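Local coordinates for protein bacillaene synthase dehydratase PksH (Bacillus subtilis, PDB 3HP0) that catalyses the dehydration of a carrier-tethered (S)-3-hydroxy-3-methylglutaryl group to 3-methylglutaconyl during synthesis of the antibiotic polyketide bacillaene, at residues Asp189-Leu192 with Arg193-Leu197; Leu217-Gln220 with Val221-Ala224. All coordinates share one frame; numbering follows the deposited sequence.

Contact 1: Asp189-Leu192 with Arg193-Leu197; sequences DVLL and RKHLL
Leu-192 and Leu-196 meet one turn apart on the inner side of the first turns of helix 190-199. CD1 of Leu-192, a buried residue, lies 3.9 Å from CG of Leu-196, the two isobutyl groups crossing at a slant, and Leu-196 N also bonds to Leu-192 O at 2.9 Å. Next to this apolar pair sits a polar one. His-195 turns its ring back along the helix, CG beside its own backbone N (chi1 -81°), and ND1 donates to Leu-191 O at 2.7 Å. That oxygen lies at the ring edge, in plane, whereas ND1 stands above the carbonyl plane, away from a lone pair. The backbone bonds to this oxygen from His-195 N and Lys-194 N are both weak, which leaves the short ND1 bond as the firm one; CE1 also rests 3.8 Å from Leu-191 CD1. On the solvent side, long chains lie over the first turn. Arg-193, bent at chi3 (-68°), places one guanidinium face with its centre over Asp-189 O and NH2 3.5 Å from Val-190 CG2. Lys-194 runs out extended beside Val-190, with CE 3.7 Å from CG1. Asp-189, at the N-cap position, makes no capping bond; its OD1 instead accepts from His-106 NE2, tying the helix start to the end of strand 102-107, while Leu-191 and His-195 lean on the preceding loop at Asp-185 and Ala-183.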
ATOM      1  N   ASP A 189      -0.581   5.575 -18.645  1.00 48.71           N
ATOM      2  CA  ASP A 189      -0.218   4.337 -19.329  1.00 47.35           C
ATOM      3  C   ASP A 189       0.901   4.924 -20.159  1.00 45.23           C
ATOM      4  O   ASP A 189       2.025   4.413 -20.201  1.00 45.23           O
ATOM      5  CB  ASP A 189      -1.351   3.846 -20.243  1.00 50.76           C
ATOM      6  CG  ASP A 189      -2.156   2.701 -19.634  1.00 53.59           C
ATOM      7  OD1 ASP A 189      -1.856   2.278 -18.495  1.00 55.15           O
ATOM      8  OD2 ASP A 189      -3.105   2.220 -20.300  1.00 54.55           O
ATOM      9  N   VAL A 190       0.559   6.040 -20.792  1.00 41.68           N
ATOM     10  CA  VAL A 190       1.499   6.784 -21.589  1.00 40.10           C
ATOM     11  C   VAL A 190       2.484   7.378 -20.596  1.00 37.86           C
ATOM     12  O   VAL A 190       3.689   7.387 -20.814  1.00 38.97           O
ATOM     13  CB  VAL A 190       0.806   7.936 -22.348  1.00 41.05           C
ATOM     14  CG1 VAL A 190       1.862   8.784 -23.056  1.00 38.92           C
ATOM     15  CG2 VAL A 190      -0.229   7.377 -23.333  1.00 38.86           C
ATOM     16  N   LEU A 191       1.932   7.875 -19.498  1.00 35.57           N
ATOM     17  CA  LEU A 191       2.713   8.485 -18.434  1.00 32.35           C
ATOM     18  C   LEU A 191       3.640   7.431 -17.824  1.00 31.96           C
ATOM     19  O   LEU A 191       4.806   7.703 -17.523  1.00 30.35           O
ATOM     20  CB  LEU A 191       1.780   9.062 -17.366  1.00 28.11           C
ATOM     21  CG  LEU A 191       2.479   9.798 -16.226  1.00 28.17           C
ATOM     22  CD1 LEU A 191       3.340  10.900 -16.811  1.00 22.14           C
ATOM     23  CD2 LEU A 191       1.448  10.359 -15.245  1.00 26.63           C
ATOM     24  N   LEU A 192       3.119   6.220 -17.654  1.00 31.43           N
ATOM     25  CA  LEU A 192       3.911   5.133 -17.106  1.00 32.28           C
ATOM     26  C   LEU A 192       5.062   4.834 -18.061  1.00 33.68           C
ATOM     27  O   LEU A 192       6.214   4.782 -17.646  1.00 35.00           O
ATOM     28  CB  LEU A 192       3.036   3.886 -16.903  1.00 30.63           C
ATOM     29  CG  LEU A 192       3.762   2.586 -16.534  1.00 30.88           C
ATOM     30  CD1 LEU A 192       4.660   2.800 -15.323  1.00 32.04           C
ATOM     31  CD2 LEU A 192       2.738   1.505 -16.242  1.00 29.30           C
ATOM     32  N   ARG A 193       4.749   4.657 -19.343  1.00 35.48           N
ATOM     33  CA  ARG A 193       5.775   4.375 -20.338  1.00 35.68           C
ATOM     34  C   ARG A 193       6.874   5.427 -20.396  1.00 34.68           C
ATOM     35  O   ARG A 193       8.031   5.090 -20.642  1.00 35.80           O
ATOM     36  CB  ARG A 193       5.153   4.206 -21.728  1.00 38.60           C
ATOM     37  CG  ARG A 193       4.512   2.841 -21.966  1.00 42.08           C
ATOM     38  CD  ARG A 193       4.176   2.632 -23.447  1.00 44.76           C
ATOM     39  NE  ARG A 193       3.108   3.516 -23.903  1.00 48.48           N
ATOM     40  CZ  ARG A 193       1.813   3.319 -23.663  1.00 50.02           C
ATOM     41  NH1 ARG A 193       1.417   2.255 -22.971  1.00 49.39           N
ATOM     42  NH2 ARG A 193       0.915   4.196 -24.104  1.00 50.32           N
ATOM     43  N   LYS A 194       6.538   6.694 -20.178  1.00 33.07           N
ATOM     44  CA  LYS A 194       7.562   7.736 -20.211  1.00 34.68           C
ATOM     45  C   LYS A 194       8.518   7.562 -19.031  1.00 34.76           C
ATOM     46  O   LYS A 194       9.692   7.946 -19.100  1.00 33.41           O
ATOM     47  CB  LYS A 194       6.924   9.123 -20.159  1.00 37.25           C
ATOM     48  CG  LYS A 194       6.011   9.416 -21.344  1.00 43.35           C
ATOM     49  CD  LYS A 194       5.535  10.868 -21.339  1.00 45.16           C
ATOM     50  CE  LYS A 194       4.675  11.176 -22.559  1.00 47.14           C
ATOM     51  NZ  LYS A 194       4.139  12.568 -22.521  1.00 46.95           N
ATOM     52  N   HIS A 195       8.001   6.983 -17.949  1.00 32.59           N
ATOM     53  CA  HIS A 195       8.798   6.729 -16.761  1.00 32.48           C
ATOM     54  C   HIS A 195       9.669   5.492 -16.990  1.00 31.90           C
ATOM     55  O   HIS A 195      10.878   5.527 -16.748  1.00 31.18           O
ATOM     56  CB  HIS A 195       7.892   6.527 -15.537  1.00 32.96           C
ATOM     57  CG  HIS A 195       7.410   7.808 -14.925  1.00 34.17           C
ATOM     58  ND1 HIS A 195       6.422   8.586 -15.493  1.00 35.39           N
ATOM     59  CD2 HIS A 195       7.826   8.478 -13.823  1.00 35.26           C
ATOM     60  CE1 HIS A 195       6.253   9.679 -14.771  1.00 35.31           C
ATOM     61  NE2 HIS A 195       7.094   9.639 -13.753  1.00 36.02           N
ATOM     62  N   LEU A 196       9.061   4.410 -17.469  1.00 31.69           N
ATOM     63  CA  LEU A 196       9.807   3.178 -17.737  1.00 34.06           C
ATOM     64  C   LEU A 196      10.913   3.444 -18.746  1.00 33.95           C
ATOM     65  O   LEU A 196      12.001   2.887 -18.661  1.00 35.52           O
ATOM     66  CB  LEU A 196       8.877   2.090 -18.274  1.00 33.15           C
ATOM     67  CG  LEU A 196       7.783   1.652 -17.294  1.00 35.81           C
ATOM     68  CD1 LEU A 196       6.955   0.530 -17.913  1.00 34.26           C
ATOM     69  CD2 LEU A 196       8.419   1.197 -15.978  1.00 32.71           C
ATOM     70  N   LEU A 197      10.622   4.312 -19.700  1.00 34.82           N
ATOM     71  CA  LEU A 197      11.584   4.670 -20.724  1.00 36.43           C
ATOM     72  C   LEU A 197      12.826   5.270 -20.058  1.00 35.68           C
ATOM     73  O   LEU A 197      13.948   4.884 -20.369  1.00 36.62           O
ATOM     74  CB  LEU A 197      10.939   5.660 -21.690  1.00 39.30           C
ATOM     75  CG  LEU A 197      11.314   5.633 -23.171  1.00 44.57           C
ATOM     76  CD1 LEU A 197      11.360   4.202 -23.694  1.00 44.55           C
ATOM     77  CD2 LEU A 197      10.280   6.451 -23.941  1.00 45.04           C
TER

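Contact 2: Leu217-Gln220 with Val221-Ala224; sequences LDHQ and VSRA
The N-terminal turn of helix 220-235 begins here with His-219 at the N-cap position, and its carbonyl oxygen takes two bonds from the new turn, from Ser-222 and Arg-223. The chain has only just left helix 204-217: Asp-218 is the first residue to depart from helical backbone angles, and its OD1 may accept from Gln-220 N in an Asx turn, doubtful because that oxygen is uncertainly placed. Arg-223 N bonds to His-219 O at 2.7 Å with a C=O...N angle of 177°. The hydroxyl of Ser-222 reaches the same oxygen from the flank: OG donates to His-219 O at 3.1 Å, with a C=O...O angle of only 115° and the donor tilted from the carbonyl plane. Ser-222 OG sits between its backbone N and carbonyl carbon (chi1 61°), which turns it back toward the preceding residues and also sets it 3.7 Å from His-219 CB. Two donors thus grip one carbonyl, one peptide and one hydroxyl. The imidazole of His-219 leads outward from this junction. Arg-223 brings its CB within 3.1 Å of His-219 O, then runs out anti to its backbone N and bends at chi3, on the exposed side. The next backbone bond, from Ala-224 N to Gln-220 O at 3.3 Å, is weak, and Ala-224 CB lies 3.6 Å from that same oxygen. Gln-220 directs its side chain to the inner side, against Ile-152 and Arg-153 of helix 148-155. Buried Val-221 touches Phe-150 of that helix and Met-94 and Gln-97 of helix 87-98; its carbonyl oxygen is also hydrogen-bonded to Tyr-90 OH, so the new helix starts seated against both neighbours.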
ATOM      1  N   LEU A 217      20.310   6.404   5.387  1.00 31.52           N
ATOM      2  CA  LEU A 217      20.163   7.802   5.748  1.00 31.61           C
ATOM      3  C   LEU A 217      18.890   8.048   6.561  1.00 31.70           C
ATOM      4  O   LEU A 217      18.841   8.947   7.395  1.00 31.82           O
ATOM      5  CB  LEU A 217      20.132   8.641   4.477  1.00 33.49           C
ATOM      6  CG  LEU A 217      20.994   9.897   4.423  1.00 35.38           C
ATOM      7  CD1 LEU A 217      22.424   9.587   4.874  1.00 33.67           C
ATOM      8  CD2 LEU A 217      20.964  10.436   2.995  1.00 34.42           C
ATOM      9  N   ASP A 218      17.863   7.238   6.330  1.00 30.73           N
ATOM     10  CA  ASP A 218      16.595   7.420   7.028  1.00 30.46           C
ATOM     11  C   ASP A 218      15.956   6.125   7.558  1.00 29.90           C
ATOM     12  O   ASP A 218      15.477   5.303   6.779  1.00 29.84           O
ATOM     13  CB  ASP A 218      15.627   8.154   6.085  1.00 28.37           C
ATOM     14  CG  ASP A 218      14.197   8.155   6.592  1.00 29.17           C
ATOM     15  OD1 ASP A 218      14.005   8.194   7.825  1.00 29.44           O
ATOM     16  OD2 ASP A 218      13.263   8.131   5.756  1.00 31.26           O
ATOM     17  N   HIS A 219      15.935   5.964   8.881  1.00 29.71           N
ATOM     18  CA  HIS A 219      15.358   4.768   9.523  1.00 32.43           C
ATOM     19  C   HIS A 219      13.929   4.976  10.028  1.00 29.77           C
ATOM     20  O   HIS A 219      13.390   4.147  10.756  1.00 29.06           O
ATOM     21  CB  HIS A 219      16.224   4.313  10.710  1.00 35.31           C
ATOM     22  CG  HIS A 219      17.545   3.728  10.318  1.00 39.00           C
ATOM     23  ND1 HIS A 219      18.360   3.071  11.216  1.00 41.16           N
ATOM     24  CD2 HIS A 219      18.194   3.693   9.130  1.00 40.96           C
ATOM     25  CE1 HIS A 219      19.451   2.655  10.598  1.00 41.58           C
ATOM     26  NE2 HIS A 219      19.375   3.019   9.330  1.00 42.26           N
ATOM     27  N   GLN A 220      13.333   6.094   9.637  1.00 30.00           N
ATOM     28  CA  GLN A 220      11.982   6.471  10.034  1.00 29.18           C
ATOM     29  C   GLN A 220      10.994   5.304   9.965  1.00 28.30           C
ATOM     30  O   GLN A 220      10.323   4.995  10.940  1.00 27.14           O
ATOM     31  CB  GLN A 220      11.514   7.595   9.121  1.00 32.53           C
ATOM     32  CG  GLN A 220      10.290   8.329   9.564  1.00 38.20           C
ATOM     33  CD  GLN A 220       9.592   9.004   8.395  1.00 39.78           C
ATOM     34  OE1 GLN A 220      10.236   9.636   7.552  1.00 37.48           O
ATOM     35  NE2 GLN A 220       8.267   8.872   8.342  1.00 39.92           N
ATOM     36  N   VAL A 221      10.912   4.663   8.802  1.00 27.37           N
ATOM     37  CA  VAL A 221      10.005   3.543   8.601  1.00 26.72           C
ATOM     38  C   VAL A 221      10.271   2.347   9.516  1.00 26.53           C
ATOM     39  O   VAL A 221       9.362   1.884  10.215  1.00 24.34           O
ATOM     40  CB  VAL A 221      10.035   3.053   7.135  1.00 27.73           C
ATOM     41  CG1 VAL A 221       9.228   1.751   7.007  1.00 27.29           C
ATOM     42  CG2 VAL A 221       9.456   4.130   6.216  1.00 26.54           C
ATOM     43  N   SER A 222      11.505   1.844   9.507  1.00 25.75           N
ATOM     44  CA  SER A 222      11.855   0.700  10.355  1.00 27.32           C
ATOM     45  C   SER A 222      11.759   1.023  11.855  1.00 25.96           C
ATOM     46  O   SER A 222      11.317   0.197  12.651  1.00 26.65           O
ATOM     47  CB  SER A 222      13.267   0.195  10.017  1.00 26.22           C
ATOM     48  OG  SER A 222      14.241   1.197  10.240  1.00 29.42           O
ATOM     49  N   ARG A 223      12.156   2.232  12.229  1.00 25.16           N
ATOM     50  CA  ARG A 223      12.125   2.651  13.622  1.00 27.12           C
ATOM     51  C   ARG A 223      10.719   2.656  14.226  1.00 26.93           C
ATOM     52  O   ARG A 223      10.550   2.501  15.436  1.00 27.59           O
ATOM     53  CB  ARG A 223      12.742   4.045  13.751  1.00 29.78           C
ATOM     54  CG  ARG A 223      12.701   4.602  15.161  1.00 35.03           C
ATOM     55  CD  ARG A 223      13.365   5.968  15.251  1.00 38.24           C
ATOM     56  NE  ARG A 223      14.747   5.939  14.782  1.00 42.47           N
ATOM     57  CZ  ARG A 223      15.619   6.927  14.961  1.00 46.00           C
ATOM     58  NH1 ARG A 223      15.254   8.032  15.607  1.00 46.15           N
ATOM     59  NH2 ARG A 223      16.856   6.813  14.488  1.00 46.94           N
ATOM     60  N   ALA A 224       9.710   2.826  13.379  1.00 23.83           N
ATOM     61  CA  ALA A 224       8.329   2.877  13.832  1.00 21.49           C
ATOM     62  C   ALA A 224       7.594   1.546  13.748  1.00 22.02           C
ATOM     63  O   ALA A 224       6.496   1.420  14.283  1.00 22.34           O
ATOM     64  CB  ALA A 224       7.572   3.926  13.017  1.00 22.90           C
TER

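Both contacts mark the beginnings of helices in the crotonase-like chain, contact 1 at helix 190-199 and contact 2 at helix 220-235, with helix 204-217 lying between them in sequence. Their centres are 30 Å apart and their nearest atoms about 20 Å, so neither touches the other. Each has an aspartate near its start, but the surroundings differ: Asp-189 bonds to His-106 of strand 102-107, whereas Asp-218 appears to accept from its own segment, though its oxygen is uncertainly placed. The centre of contact 1 lies about 21 Å and that of contact 2 about 17 Å from the chain centre, and both stand away from the active-site residues Asp-68 and Glu-137.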